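Long-range contacts in YcaO (Methanopyrus kandleri, PDB 6CIB), which binds ATP-type nucleotides and magnesium and probably uses ATP to install thioamides in the peptide backbone: residues Val165-Tyr176 against Val349-Val358; Glu214-Val222 against Gly234-Val245. One frame throughout, in Å; residues are numbered along the deposited sequence.

How the contacts relate
Contacts 1 and 2 lie side by side, their centres about 14 Å apart, and helix 154-177 is what joins them. One flank of this helix takes the end of strand 346-351 and the loop after it (contact 1); another lies against the three-stranded antiparallel sheet to which the hairpin of contact 2 belongs. The chain runs helix, hairpin, then the late strand, so 349-358 closes back over a loop that includes all of contact 2. The two contacts touch directly where Ser-170 packs on Val-218. The bound ADP is near both: about 6 Å from the side chain of Arg-168 and about 7 Å from Gly-236, so both contacts lie close beside the nucleotide site.

Contact 1 (Val165-Tyr176 against Val349-Val358); sequences VVERDSWSIVEY and VRVTGASEYV
Val-165 starts the contact by setting CG1 between two apolar neighbours, 3.6 Å from Val-351 CG2 and 3.7 Å from Ala-354 CB. One turn on, Asp-169 reaches the loop: with CG anti to the backbone N (chi1 -178°), OD1 offers its anti lone pair to Ser-355 N, at 2.7 Å and almost straight. The same oxygen has a salt bridge to Arg-212. A water donates to both Val-165 O and Ser-355 O, bridging helix and loop.

Trp-171 lies flat beneath Val-358. Methyl CG1 sits 3.5 Å from the centroid of the five-membered ring, nearly on its normal, a CH-pi contact, while Val-358 CG2 touches CE3. In the ring plane NE1 donates to Glu-175 OE2, an oxygen that also accepts from Trp-292, and Phe-235 stacks on the indole. A leucine in place of Trp-171 would probably deprive Val-358 CG1 of its aromatic platform and Glu-175 of one of its donors.

Ser-172 OG gives its proton to Arg-168 O and receives Val-358 N at 3.2 Å, an N-H...O angle of 171°. The Glu-175 side chain crosses that of Val-358 at about a right angle, CG against CG1, and Tyr-176 closes the row, its CD1 edge 3.6 Å from Tyr-357 CE1 in a T-shaped pair.

Two loop amides are thus bound by helix side chains, one by a carboxylate and one by a hydroxyl; with apolar and aromatic packing around them, the loop after strand 346-351 is held by direction-specific bonds as well as by burial.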
loop_
_atom_site.group_PDB
_atom_site.type_symbol
_atom_site.label_atom_id
_atom_site.label_comp_id
_atom_site.label_asym_id
_atom_site.label_seq_id
_atom_site.Cartn_x
_atom_site.Cartn_y
_atom_site.Cartn_z
ATOM N N VAL A 165 4.717 -1.170 -2.779
ATOM C CA VAL A 165 5.426 -2.351 -3.307
ATOM C C VAL A 165 6.615 -2.746 -2.403
ATOM O O VAL A 165 6.810 -3.933 -2.117
ATOM C CB VAL A 165 5.857 -2.174 -4.796
ATOM C CG1 VAL A 165 6.725 -3.344 -5.261
ATOM C CG2 VAL A 165 4.639 -2.066 -5.716
ATOM N N VAL A 166 7.383 -1.757 -1.940
ATOM C CA VAL A 166 8.499 -1.994 -1.004
ATOM C C VAL A 166 7.970 -2.565 0.315
ATOM O O VAL A 166 8.523 -3.531 0.846
ATOM C CB VAL A 166 9.338 -0.715 -0.770
ATOM C CG1 VAL A 166 10.431 -0.938 0.276
ATOM C CG2 VAL A 166 9.958 -0.257 -2.081
ATOM N N GLU A 167 6.880 -1.978 0.805
ATOM C CA GLU A 167 6.217 -2.403 2.034
ATOM C C GLU A 167 5.832 -3.889 1.999
ATOM O O GLU A 167 6.151 -4.646 2.928
ATOM C CB GLU A 167 4.995 -1.512 2.264
ATOM C CG GLU A 167 4.111 -1.892 3.430
ATOM C CD GLU A 167 2.754 -1.222 3.350
ATOM O OE1 GLU A 167 2.690 0.022 3.453
ATOM O OE2 GLU A 167 1.750 -1.940 3.193
ATOM N N ARG A 168 5.172 -4.301 0.921
ATOM C CA ARG A 168 4.742 -5.696 0.778
ATOM C C ARG A 168 5.905 -6.643 0.479
ATOM O O ARG A 168 5.841 -7.818 0.824
ATOM C CB ARG A 168 3.627 -5.836 -0.264
ATOM C CG ARG A 168 2.489 -4.847 -0.071
ATOM C CD ARG A 168 1.355 -5.385 0.763
ATOM N NE ARG A 168 0.451 -4.322 1.210
ATOM C CZ ARG A 168 -0.493 -3.738 0.469
ATOM N NH1 ARG A 168 -0.678 -4.063 -0.815
ATOM N NH2 ARG A 168 -1.246 -2.791 1.016
ATOM N N ASP A 169 6.964 -6.124 -0.151
ATOM C CA ASP A 169 8.208 -6.889 -0.344
ATOM C C ASP A 169 8.837 -7.251 1.005
ATOM O O ASP A 169 9.189 -8.422 1.223
ATOM C CB ASP A 169 9.205 -6.140 -1.247
ATOM C CG ASP A 169 10.488 -6.938 -1.497
ATOM O OD1 ASP A 169 10.495 -7.852 -2.351
ATOM O OD2 ASP A 169 11.495 -6.641 -0.829
ATOM N N SER A 170 8.960 -6.257 1.895
ATOM C CA SER A 170 9.452 -6.459 3.267
ATOM C C SER A 170 8.597 -7.447 4.054
ATOM O O SER A 170 9.125 -8.381 4.654
ATOM C CB SER A 170 9.523 -5.137 4.032
ATOM O OG SER A 170 10.619 -4.353 3.615
ATOM N N TRP A 171 7.279 -7.229 4.044
ATOM C CA TRP A 171 6.329 -8.111 4.713
ATOM C C TRP A 171 6.406 -9.543 4.157
ATOM O O TRP A 171 6.415 -10.501 4.933
ATOM C CB TRP A 171 4.914 -7.512 4.641
ATOM C CG TRP A 171 3.835 -8.284 5.342
ATOM C CD1 TRP A 171 3.989 -9.220 6.330
ATOM C CD2 TRP A 171 2.421 -8.153 5.135
ATOM N NE1 TRP A 171 2.767 -9.700 6.727
ATOM C CE2 TRP A 171 1.784 -9.069 6.012
ATOM C CE3 TRP A 171 1.628 -7.366 4.282
ATOM C CZ2 TRP A 171 0.388 -9.216 6.067
ATOM C CZ3 TRP A 171 0.238 -7.514 4.331
ATOM C CH2 TRP A 171 -0.365 -8.429 5.229
ATOM N N SER A 172 6.503 -9.671 2.830
ATOM C CA SER A 172 6.645 -10.975 2.167
ATOM C C SER A 172 7.923 -11.724 2.568
ATOM O O SER A 172 7.893 -12.932 2.761
ATOM C CB SER A 172 6.590 -10.816 0.657
ATOM O OG SER A 172 5.311 -10.384 0.248
ATOM N N ILE A 173 9.023 -10.987 2.704
ATOM C CA ILE A 173 10.298 -11.521 3.191
ATOM C C ILE A 173 10.199 -12.059 4.626
ATOM O O ILE A 173 10.651 -13.171 4.900
ATOM C CB ILE A 173 11.452 -10.492 2.957
ATOM C CG1 ILE A 173 12.258 -10.890 1.723
ATOM C CG2 ILE A 173 12.408 -10.359 4.133
ATOM C CD1 ILE A 173 11.502 -10.756 0.422
ATOM N N VAL A 174 9.580 -11.276 5.508
ATOM C CA VAL A 174 9.342 -11.660 6.902
ATOM C C VAL A 174 8.498 -12.940 7.006
ATOM O O VAL A 174 8.854 -13.840 7.754
ATOM C CB VAL A 174 8.747 -10.474 7.719
ATOM C CG1 VAL A 174 8.259 -10.910 9.102
ATOM C CG2 VAL A 174 9.783 -9.365 7.866
ATOM N N GLU A 175 7.414 -13.029 6.236
ATOM C CA GLU A 175 6.544 -14.216 6.244
ATOM C C GLU A 175 7.165 -15.454 5.572
ATOM O O GLU A 175 7.000 -16.569 6.067
ATOM C CB GLU A 175 5.167 -13.920 5.620
ATOM C CG GLU A 175 4.356 -12.798 6.272
ATOM C CD GLU A 175 3.884 -13.072 7.695
ATOM O OE1 GLU A 175 4.000 -14.206 8.197
ATOM O OE2 GLU A 175 3.379 -12.122 8.328
ATOM N N TYR A 176 7.862 -15.257 4.453
ATOM C CA TYR A 176 8.497 -16.364 3.718
ATOM C C TYR A 176 9.556 -17.086 4.561
ATOM O O TYR A 176 9.551 -18.312 4.633
ATOM C CB TYR A 176 9.111 -15.861 2.407
ATOM C CG TYR A 176 9.552 -16.947 1.446
ATOM C CD1 TYR A 176 8.642 -17.532 0.556
ATOM C CD2 TYR A 176 10.884 -17.372 1.406
ATOM C CE1 TYR A 176 9.045 -18.521 -0.336
ATOM C CE2 TYR A 176 11.299 -18.363 0.518
ATOM C CZ TYR A 176 10.376 -18.931 -0.350
ATOM O OH TYR A 176 10.781 -19.906 -1.230
ATOM N N VAL A 349 2.035 0.720 -10.272
ATOM C CA VAL A 349 3.480 0.492 -10.189
ATOM C C VAL A 349 3.692 -0.996 -10.001
ATOM O O VAL A 349 3.088 -1.605 -9.109
ATOM C CB VAL A 349 4.121 1.280 -9.021
ATOM C CG1 VAL A 349 5.600 0.923 -8.850
ATOM C CG2 VAL A 349 3.956 2.777 -9.248
ATOM N N ARG A 350 4.509 -1.580 -10.871
ATOM C CA ARG A 350 4.948 -2.965 -10.725
ATOM C C ARG A 350 6.472 -2.992 -10.629
ATOM O O ARG A 350 7.160 -2.308 -11.392
ATOM C CB ARG A 350 4.486 -3.846 -11.904
ATOM C CG ARG A 350 3.024 -3.718 -12.338
ATOM C CD ARG A 350 2.020 -4.097 -11.254
ATOM N NE ARG A 350 2.096 -5.511 -10.883
ATOM C CZ ARG A 350 2.283 -5.964 -9.647
ATOM N NH1 ARG A 350 2.394 -5.119 -8.623
ATOM N NH2 ARG A 350 2.338 -7.277 -9.430
ATOM N N VAL A 351 6.988 -3.773 -9.687
ATOM C CA VAL A 351 8.430 -4.022 -9.591
ATOM C C VAL A 351 8.594 -5.523 -9.846
ATOM O O VAL A 351 8.139 -6.351 -9.038
ATOM C CB VAL A 351 9.014 -3.542 -8.235
ATOM C CG1 VAL A 351 10.520 -3.758 -8.164
ATOM C CG2 VAL A 351 8.705 -2.063 -8.008
ATOM N N THR A 352 9.221 -5.862 -10.979
ATOM C CA THR A 352 9.107 -7.217 -11.576
ATOM C C THR A 352 9.619 -8.373 -10.734
ATOM O O THR A 352 9.122 -9.491 -10.859
ATOM C CB THR A 352 9.739 -7.323 -12.980
ATOM O OG1 THR A 352 11.139 -7.036 -12.896
ATOM C CG2 THR A 352 9.061 -6.373 -13.969
ATOM N N GLY A 353 10.599 -8.101 -9.874
ATOM C CA GLY A 353 11.132 -9.118 -8.963
ATOM C C GLY A 353 10.941 -8.820 -7.483
ATOM O O GLY A 353 11.583 -9.458 -6.648
ATOM N N ALA A 354 10.076 -7.855 -7.150
ATOM C CA ALA A 354 9.684 -7.622 -5.744
ATOM C C ALA A 354 8.740 -8.725 -5.309
ATOM O O ALA A 354 7.928 -9.196 -6.105
ATOM C CB ALA A 354 9.028 -6.262 -5.564
ATOM N N SER A 355 8.858 -9.155 -4.058
ATOM C CA SER A 355 8.020 -10.247 -3.569
ATOM C C SER A 355 6.609 -9.772 -3.247
ATOM O O SER A 355 6.420 -8.714 -2.645
ATOM C CB SER A 355 8.625 -10.896 -2.334
ATOM O OG SER A 355 7.895 -12.073 -2.010
ATOM N N GLU A 356 5.633 -10.573 -3.668
ATOM C CA GLU A 356 4.233 -10.360 -3.332
ATOM C C GLU A 356 3.646 -11.631 -2.696
ATOM O O GLU A 356 2.447 -11.906 -2.805
ATOM C CB GLU A 356 3.447 -9.879 -4.561
ATOM C CG GLU A 356 3.882 -8.500 -5.062
ATOM C CD GLU A 356 3.189 -8.056 -6.335
ATOM O OE1 GLU A 356 2.862 -8.904 -7.196
ATOM O OE2 GLU A 356 2.994 -6.831 -6.494
ATOM N N TYR A 357 4.517 -12.362 -1.994
ATOM C CA TYR A 357 4.190 -13.604 -1.281
ATOM C C TYR A 357 2.972 -13.498 -0.355
ATOM O O TYR A 357 2.160 -14.432 -0.289
ATOM C CB TYR A 357 5.421 -14.107 -0.508
ATOM C CG TYR A 357 5.232 -15.428 0.211
ATOM C CD1 TYR A 357 5.238 -16.642 -0.498
ATOM C CD2 TYR A 357 5.066 -15.472 1.604
ATOM C CE1 TYR A 357 5.070 -17.859 0.160
ATOM C CE2 TYR A 357 4.894 -16.682 2.268
ATOM C CZ TYR A 357 4.902 -17.869 1.539
ATOM O OH TYR A 357 4.732 -19.072 2.183
ATOM N N VAL A 358 2.851 -12.363 0.341
ATOM C CA VAL A 358 1.706 -12.088 1.238
ATOM C C VAL A 358 0.355 -11.974 0.509
ATOM O O VAL A 358 -0.701 -12.138 1.126
ATOM C CB VAL A 358 1.929 -10.843 2.149
ATOM C CG1 VAL A 358 3.027 -11.102 3.163
ATOM C CG2 VAL A 358 2.231 -9.584 1.342
HETATM O O HOH W 1 5.525 -6.048 -3.202
#

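Contact 2 (Glu214-Val222 against Gly234-Val245); sequences EGVYVVGAV and GFGASPDPEMAV
Val-219 packs into the angle between hairpin and helix, its CG2 3.8 Å from Ala-244 CB and 4.0 Å from Val-245 CG2. With CG1 anti to the backbone N (chi1 173°), that methyl lies alongside Val-245 CA, so CG1 meets the helix backbone and CG2 the side chains of Ala-244 and Val-245, while CB rests against Ala-244 O. Gly-236, paired with Val-219, could not carry a side chain here: a CB would run into Ala-244 O. The helix segment 241-245 runs 7.4 Å from the axis of strand 217-222, at 27° to it.

Beside this, the Tyr-217 ring lies alongside Pro-241, pointing the same way, with CD2 3.9 Å from Pro-241 CD. Its edge meets Pro-239 O in the ring plane, and its hydroxyl is bonded to Asp-305 O. On the other face of the sheet Val-218 CG2 touches Ala-237 CB, and Phe-235 CD1 leans on Gly-220 CA, 3.7 Å away; a CB on that glycine would be tight against the ring.

Six backbone bonds tie the antiparallel strands, two at each of the hydrogen-bonded pairs Tyr-217/Ser-238, Val-219/Gly-236 and Ala-221/Gly-234. Beyond them a water donates to Gly-215 O and Pro-239 O. Ser-238 OG accepts from Asp-240 N at 2.9 Å, an ST turn, and Asp-240 OD1 then takes Glu-242 N from above the carboxylate plane, as the N-cap of helix 241-260.

Strand 217-224 is the middle one of three, bonded on its far edge to 203-209. Helix 241-260 covers the Val-219 and Ala-221 face; helix 154-177 covers the Val-218 and Phe-235 face, leaving the sheet layered between two helices.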
loop_
_atom_site.group_PDB
_atom_site.type_symbol
_atom_site.label_atom_id
_atom_site.label_comp_id
_atom_site.label_asym_id
_atom_site.label_seq_id
_atom_site.Cartn_x
_atom_site.Cartn_y
_atom_site.Cartn_z
ATOM N N GLU A 214 17.387 0.634 0.067
ATOM C CA GLU A 214 18.097 1.584 0.912
ATOM C C GLU A 214 17.468 2.970 0.888
ATOM O O GLU A 214 17.067 3.460 -0.168
ATOM C CB GLU A 214 19.580 1.665 0.566
ATOM C CG GLU A 214 20.401 2.025 1.791
ATOM C CD GLU A 214 21.836 2.326 1.467
ATOM O OE1 GLU A 214 22.520 1.420 0.956
ATOM O OE2 GLU A 214 22.264 3.471 1.731
ATOM N N GLY A 215 17.385 3.576 2.070
ATOM C CA GLY A 215 16.712 4.854 2.251
ATOM C C GLY A 215 15.225 4.741 2.553
ATOM O O GLY A 215 14.601 5.745 2.894
ATOM N N VAL A 216 14.656 3.538 2.417
ATOM C CA VAL A 216 13.227 3.303 2.680
ATOM C C VAL A 216 13.076 2.403 3.908
ATOM O O VAL A 216 13.659 1.316 3.964
ATOM C CB VAL A 216 12.481 2.675 1.471
ATOM C CG1 VAL A 216 10.991 2.496 1.778
ATOM C CG2 VAL A 216 12.647 3.528 0.227
ATOM N N TYR A 217 12.301 2.872 4.881
ATOM C CA TYR A 217 12.019 2.114 6.106
ATOM C C TYR A 217 10.633 1.506 6.044
ATOM O O TYR A 217 9.705 2.144 5.558
ATOM C CB TYR A 217 12.159 3.019 7.339
ATOM C CG TYR A 217 13.563 3.553 7.497
ATOM C CD1 TYR A 217 14.571 2.763 8.070
ATOM C CD2 TYR A 217 13.898 4.837 7.049
ATOM C CE1 TYR A 217 15.868 3.237 8.205
ATOM C CE2 TYR A 217 15.196 5.324 7.179
ATOM C CZ TYR A 217 16.172 4.522 7.755
ATOM O OH TYR A 217 17.456 4.992 7.889
ATOM N N VAL A 218 10.506 0.267 6.518
ATOM C CA VAL A 218 9.205 -0.399 6.594
ATOM C C VAL A 218 8.907 -0.766 8.051
ATOM O O VAL A 218 9.738 -1.395 8.723
ATOM C CB VAL A 218 9.109 -1.637 5.662
ATOM C CG1 VAL A 218 7.712 -2.248 5.706
ATOM C CG2 VAL A 218 9.464 -1.271 4.219
ATOM N N VAL A 219 7.733 -0.341 8.527
ATOM C CA VAL A 219 7.290 -0.564 9.908
ATOM C C VAL A 219 6.025 -1.421 9.909
ATOM O O VAL A 219 5.125 -1.216 9.098
ATOM C CB VAL A 219 7.065 0.778 10.668
ATOM C CG1 VAL A 219 6.433 0.578 12.045
ATOM C CG2 VAL A 219 8.375 1.533 10.827
ATOM N N GLY A 220 5.982 -2.390 10.818
ATOM C CA GLY A 220 4.790 -3.181 11.076
ATOM C C GLY A 220 4.262 -2.910 12.468
ATOM O O GLY A 220 5.036 -2.678 13.401
ATOM N N ALA A 221 2.937 -2.912 12.592
ATOM C CA ALA A 221 2.254 -2.834 13.878
ATOM C C ALA A 221 1.351 -4.047 14.023
ATOM O O ALA A 221 0.611 -4.386 13.099
ATOM C CB ALA A 221 1.446 -1.551 13.998
ATOM N N VAL A 222 1.436 -4.710 15.175
ATOM C CA VAL A 222 0.599 -5.879 15.457
ATOM C C VAL A 222 -0.164 -5.683 16.763
ATOM O O VAL A 222 0.354 -5.085 17.712
ATOM C CB VAL A 222 1.384 -7.232 15.461
ATOM C CG1 VAL A 222 1.812 -7.611 14.053
ATOM C CG2 VAL A 222 2.591 -7.196 16.394
ATOM N N GLY A 234 -0.885 -3.753 10.778
ATOM C CA GLY A 234 -0.767 -2.572 9.920
ATOM C C GLY A 234 0.673 -2.388 9.477
ATOM O O GLY A 234 1.598 -2.763 10.205
ATOM N N PHE A 235 0.863 -1.826 8.281
ATOM C CA PHE A 235 2.201 -1.580 7.735
ATOM C C PHE A 235 2.326 -0.200 7.109
ATOM O O PHE A 235 1.351 0.358 6.605
ATOM C CB PHE A 235 2.586 -2.648 6.697
ATOM C CG PHE A 235 2.540 -4.045 7.228
ATOM C CD1 PHE A 235 3.653 -4.602 7.855
ATOM C CD2 PHE A 235 1.368 -4.808 7.125
ATOM C CE1 PHE A 235 3.601 -5.893 8.377
ATOM C CE2 PHE A 235 1.314 -6.095 7.649
ATOM C CZ PHE A 235 2.431 -6.638 8.269
ATOM N N GLY A 236 3.541 0.335 7.150
ATOM C CA GLY A 236 3.873 1.582 6.471
ATOM C C GLY A 236 5.288 1.556 5.931
ATOM O O GLY A 236 6.174 0.925 6.516
ATOM N N ALA A 237 5.489 2.228 4.803
ATOM C CA ALA A 237 6.819 2.406 4.233
ATOM C C ALA A 237 7.014 3.859 3.838
ATOM O O ALA A 237 6.120 4.472 3.230
ATOM C CB ALA A 237 7.036 1.487 3.039
ATOM N N SER A 238 8.181 4.397 4.201
ATOM C CA SER A 238 8.576 5.767 3.871
ATOM C C SER A 238 10.085 5.962 4.030
ATOM O O SER A 238 10.700 5.281 4.859
ATOM C CB SER A 238 7.863 6.750 4.786
ATOM O OG SER A 238 8.206 8.082 4.457
ATOM N N PRO A 239 10.683 6.886 3.245
ATOM C CA PRO A 239 12.029 7.395 3.559
ATOM C C PRO A 239 12.094 8.085 4.928
ATOM O O PRO A 239 13.161 8.161 5.530
ATOM C CB PRO A 239 12.303 8.407 2.435
ATOM C CG PRO A 239 10.959 8.737 1.873
ATOM C CD PRO A 239 10.197 7.444 1.968
ATOM N N ASP A 240 10.949 8.575 5.401
ATOM C CA ASP A 240 10.826 9.135 6.725
ATOM C C ASP A 240 10.287 8.052 7.671
ATOM O O ASP A 240 9.117 7.684 7.578
ATOM C CB ASP A 240 9.906 10.368 6.676
ATOM C CG ASP A 240 9.668 11.002 8.043
ATOM O OD1 ASP A 240 10.137 10.479 9.081
ATOM O OD2 ASP A 240 8.988 12.050 8.070
ATOM N N PRO A 241 11.134 7.559 8.607
ATOM C CA PRO A 241 10.692 6.481 9.510
ATOM C C PRO A 241 9.477 6.845 10.381
ATOM O O PRO A 241 8.682 5.963 10.718
ATOM C CB PRO A 241 11.933 6.200 10.366
ATOM C CG PRO A 241 12.758 7.447 10.289
ATOM C CD PRO A 241 12.513 8.002 8.914
ATOM N N GLU A 242 9.334 8.128 10.714
ATOM C CA GLU A 242 8.171 8.630 11.458
ATOM C C GLU A 242 6.855 8.448 10.690
ATOM O O GLU A 242 5.845 8.128 11.294
ATOM C CB GLU A 242 8.342 10.105 11.833
ATOM C CG GLU A 242 9.310 10.377 12.978
ATOM C CD GLU A 242 9.515 11.865 13.208
ATOM O OE1 GLU A 242 8.617 12.527 13.770
ATOM O OE2 GLU A 242 10.573 12.385 12.808
HETATM N N MSE A 243 6.888 8.661 9.373
HETATM C CA MSE A 243 5.728 8.453 8.493
HETATM C C MSE A 243 5.400 6.988 8.401
HETATM O O MSE A 243 4.226 6.617 8.421
HETATM C CB MSE A 243 5.994 9.025 7.098
HETATM C CG MSE A 243 4.764 8.885 6.194
HETATM SE SE MSE A 243 5.182 9.325 4.324
HETATM C CE MSE A 243 5.227 11.252 4.685
ATOM N N ALA A 244 6.432 6.148 8.299
ATOM C CA ALA A 244 6.258 4.688 8.266
ATOM C C ALA A 244 5.544 4.157 9.515
ATOM O O ALA A 244 4.668 3.290 9.405
ATOM C CB ALA A 244 7.603 3.984 8.071
ATOM N N VAL A 245 5.911 4.687 10.686
ATOM C CA VAL A 245 5.265 4.336 11.962
ATOM C C VAL A 245 3.796 4.781 11.939
ATOM O O VAL A 245 2.894 3.995 12.282
ATOM C CB VAL A 245 5.987 4.988 13.172
ATOM C CG1 VAL A 245 5.240 4.747 14.481
ATOM C CG2 VAL A 245 7.406 4.467 13.289
HETATM O O HOH W 2 15.667 7.770 4.162
#